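Local coordinates for DUF4393 domain-containing protein (Alcanivorax borkumensis, PDB 3H35) that is of unknown function but belongs to the Abi-alpha (abortive infection alpha) family, which may point to a role in phage defence, at residues A[54-58]-A[109-113]. Sequence-based numbering, arbitrary orientation.
Sequences LTGDE and YLNHL. With EDO (1,2-ethanediol), chain D.
Tyr109 reaches from helix 106-115 to the start of helix 56-65, where its OH donates to Asp57 OD2 at 2.6 Å. The hydroxyl meets the carboxylate on its anti side, 20° out of plane. Packing is tightest here: Asp57 CB lies 3.2 Å from Tyr109 CE2, while Glu58 CG approaches the other end of the ring at CD1 (3.7 Å). Asp57 also accepts from the backbone N of Gln101 and Cys102, so its carboxylate ties the loop ahead of helix 106-115 to the same point. Within this buried part a water donates to Tyr109 OH (2.9 Å) and lies 3.0 Å from Thr55 OG1.

Thr55, the N-cap, and Glu58 form a capping box: Glu58 N donates to Thr55 OG1 (3.3 Å), and Thr55 N reaches Glu58 OE1 (2.8 Å) from above the carboxylate plane. With CG anti to the carbonyl carbon (chi1 -72°), the extended Glu58 chain places its carboxylate there.

The looser side is at partly exposed His112, whose ring lies 4° from parallel to that carboxylate without bonding it; Leu54 CD2 meets the ring edge in plane, 3.7 Å from His112 CD2. Glu58 OE1 also salt-bridges Arg49 of the second subunit, so the cap carboxylate is probably ionised and links the helix start to the subunit interface.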
ATOM      1  N   LEU A  54      -6.299  10.442  -9.795  1.00 25.16           N
ATOM      2  CA  LEU A  54      -5.725  11.335  -8.811  1.00 24.54           C
ATOM      3  C   LEU A  54      -6.639  12.546  -8.589  1.00 24.42           C
ATOM      4  O   LEU A  54      -7.287  13.000  -9.517  1.00 24.03           O
ATOM      5  CB  LEU A  54      -4.359  11.815  -9.288  1.00 24.06           C
ATOM      6  CG  LEU A  54      -3.224  10.771  -9.400  1.00 25.60           C
ATOM      7  CD1 LEU A  54      -1.973  11.499  -9.976  1.00 22.25           C
ATOM      8  CD2 LEU A  54      -2.875  10.081  -8.031  1.00 19.20           C
ATOM      9  N   THR A  55      -6.694  13.103  -7.379  1.00 24.52           N
ATOM     10  CA  THR A  55      -7.361  14.386  -7.208  1.00 24.62           C
ATOM     11  C   THR A  55      -6.441  15.457  -7.869  1.00 25.36           C
ATOM     12  O   THR A  55      -5.250  15.214  -8.115  1.00 24.14           O
ATOM     13  CB  THR A  55      -7.586  14.791  -5.737  1.00 25.59           C
ATOM     14  OG1 THR A  55      -6.325  15.138  -5.161  1.00 25.22           O
ATOM     15  CG2 THR A  55      -8.280  13.682  -4.891  1.00 25.46           C
ATOM     16  N   GLY A  56      -7.008  16.624  -8.178  1.00 25.95           N
ATOM     17  CA  GLY A  56      -6.232  17.723  -8.794  1.00 26.59           C
ATOM     18  C   GLY A  56      -4.953  18.026  -7.978  1.00 25.95           C
ATOM     19  O   GLY A  56      -3.866  18.185  -8.529  1.00 25.41           O
ATOM     20  N   ASP A  57      -5.080  18.068  -6.660  1.00 25.79           N
ATOM     21  CA  ASP A  57      -3.921  18.374  -5.819  1.00 25.54           C
ATOM     22  C   ASP A  57      -2.862  17.294  -5.994  1.00 25.44           C
ATOM     23  O   ASP A  57      -1.702  17.632  -6.189  1.00 25.80           O
ATOM     24  CB  ASP A  57      -4.298  18.554  -4.335  1.00 25.98           C
ATOM     25  CG  ASP A  57      -4.927  19.916  -4.045  1.00 25.83           C
ATOM     26  OD1 ASP A  57      -4.924  20.743  -4.967  1.00 24.72           O
ATOM     27  OD2 ASP A  57      -5.416  20.175  -2.905  1.00 25.56           O
ATOM     28  N   GLU A  58      -3.260  16.026  -5.950  1.00 24.22           N
ATOM     29  CA  GLU A  58      -2.316  14.909  -6.151  1.00 24.84           C
ATOM     30  C   GLU A  58      -1.626  14.983  -7.518  1.00 24.46           C
ATOM     31  O   GLU A  58      -0.423  14.717  -7.623  1.00 23.36           O
ATOM     32  CB  GLU A  58      -3.026  13.548  -6.008  1.00 24.79           C
ATOM     33  CG  GLU A  58      -3.403  13.210  -4.564  1.00 26.34           C
ATOM     34  CD  GLU A  58      -4.467  12.133  -4.435  1.00 27.77           C
ATOM     35  OE1 GLU A  58      -5.070  11.784  -5.470  1.00 24.90           O
ATOM     36  OE2 GLU A  58      -4.712  11.667  -3.280  1.00 25.99           O
ATOM     37  N   TYR A 109      -2.340  13.082   0.807  1.00 24.49           N
ATOM     38  CA  TYR A 109      -1.919  13.004  -0.587  1.00 24.56           C
ATOM     39  C   TYR A 109      -0.680  12.152  -0.725  1.00 24.60           C
ATOM     40  O   TYR A 109      -0.570  11.342  -1.643  1.00 23.38           O
ATOM     41  CB  TYR A 109      -1.614  14.385  -1.140  1.00 24.82           C
ATOM     42  CG  TYR A 109      -2.793  15.329  -1.231  1.00 23.55           C
ATOM     43  CD1 TYR A 109      -4.117  14.847  -1.343  1.00 23.92           C
ATOM     44  CD2 TYR A 109      -2.595  16.708  -1.250  1.00 26.22           C
ATOM     45  CE1 TYR A 109      -5.195  15.721  -1.447  1.00 22.78           C
ATOM     46  CE2 TYR A 109      -3.688  17.613  -1.364  1.00 25.96           C
ATOM     47  CZ  TYR A 109      -4.977  17.111  -1.463  1.00 25.29           C
ATOM     48  OH  TYR A 109      -6.048  17.985  -1.609  1.00 25.33           O
ATOM     49  N   LEU A 110       0.294  12.368   0.157  1.00 25.04           N
ATOM     50  CA  LEU A 110       1.529  11.585   0.083  1.00 24.79           C
ATOM     51  C   LEU A 110       1.291  10.113   0.376  1.00 24.91           C
ATOM     52  O   LEU A 110       1.886   9.238  -0.258  1.00 24.92           O
ATOM     53  CB  LEU A 110       2.584  12.145   1.004  1.00 25.04           C
ATOM     54  CG  LEU A 110       3.169  13.506   0.611  1.00 26.84           C
ATOM     55  CD1 LEU A 110       4.004  14.113   1.773  1.00 25.26           C
ATOM     56  CD2 LEU A 110       4.011  13.360  -0.637  1.00 27.41           C
ATOM     57  N   ASN A 111       0.384   9.808   1.301  1.00 25.28           N
ATOM     58  CA  ASN A 111       0.064   8.407   1.566  1.00 24.23           C
ATOM     59  C   ASN A 111      -0.443   7.730   0.292  1.00 25.08           C
ATOM     60  O   ASN A 111      -0.032   6.638  -0.020  1.00 25.15           O
ATOM     61  CB  ASN A 111      -0.994   8.258   2.632  1.00 24.71           C
ATOM     62  CG  ASN A 111      -1.044   6.860   3.176  1.00 25.97           C
ATOM     63  OD1 ASN A 111      -0.219   6.494   4.021  1.00 28.85           O
ATOM     64  ND2 ASN A 111      -1.918   6.052   2.634  1.00 25.25           N
ATOM     65  N   HIS A 112      -1.327   8.405  -0.440  1.00 24.37           N
ATOM     66  CA  HIS A 112      -1.834   7.878  -1.698  1.00 24.76           C
ATOM     67  C   HIS A 112      -0.753   7.754  -2.794  1.00 24.11           C
ATOM     68  O   HIS A 112      -0.674   6.724  -3.442  1.00 24.16           O
ATOM     69  CB  HIS A 112      -2.978   8.776  -2.212  1.00 24.71           C
ATOM     70  CG  HIS A 112      -3.689   8.232  -3.428  1.00 24.44           C
ATOM     71  ND1 HIS A 112      -4.610   7.212  -3.363  1.00 22.69           N
ATOM     72  CD2 HIS A 112      -3.592   8.565  -4.737  1.00 25.34           C
ATOM     73  CE1 HIS A 112      -5.064   6.951  -4.571  1.00 22.84           C
ATOM     74  NE2 HIS A 112      -4.453   7.753  -5.431  1.00 24.13           N
ATOM     75  N   LEU A 113       0.049   8.798  -3.017  1.00 23.37           N
ATOM     76  CA  LEU A 113       1.108   8.748  -4.039  1.00 24.21           C
ATOM     77  C   LEU A 113       2.091   7.611  -3.757  1.00 24.49           C
ATOM     78  O   LEU A 113       2.482   6.890  -4.666  1.00 25.12           O
ATOM     79  CB  LEU A 113       1.877  10.081  -4.130  1.00 24.28           C
ATOM     80  CG  LEU A 113       1.060  11.262  -4.670  1.00 25.53           C
ATOM     81  CD1 LEU A 113       1.850  12.563  -4.546  1.00 23.86           C
ATOM     82  CD2 LEU A 113       0.627  10.986  -6.136  1.00 22.15           C
TER
HETATM   83  C1  EDO D 184       3.027   7.808   3.824  1.00 54.35           C
HETATM   84  O1  EDO D 184       2.035   7.566   4.836  1.00 54.43           O
HETATM   85  C2  EDO D 184       3.452   6.540   3.115  1.00 51.78           C
HETATM   86  O2  EDO D 184       4.822   6.670   2.772  1.00 49.95           O
HETATM   87  O   HOH W   1      -8.035  16.733  -3.228  1.00 25.26           O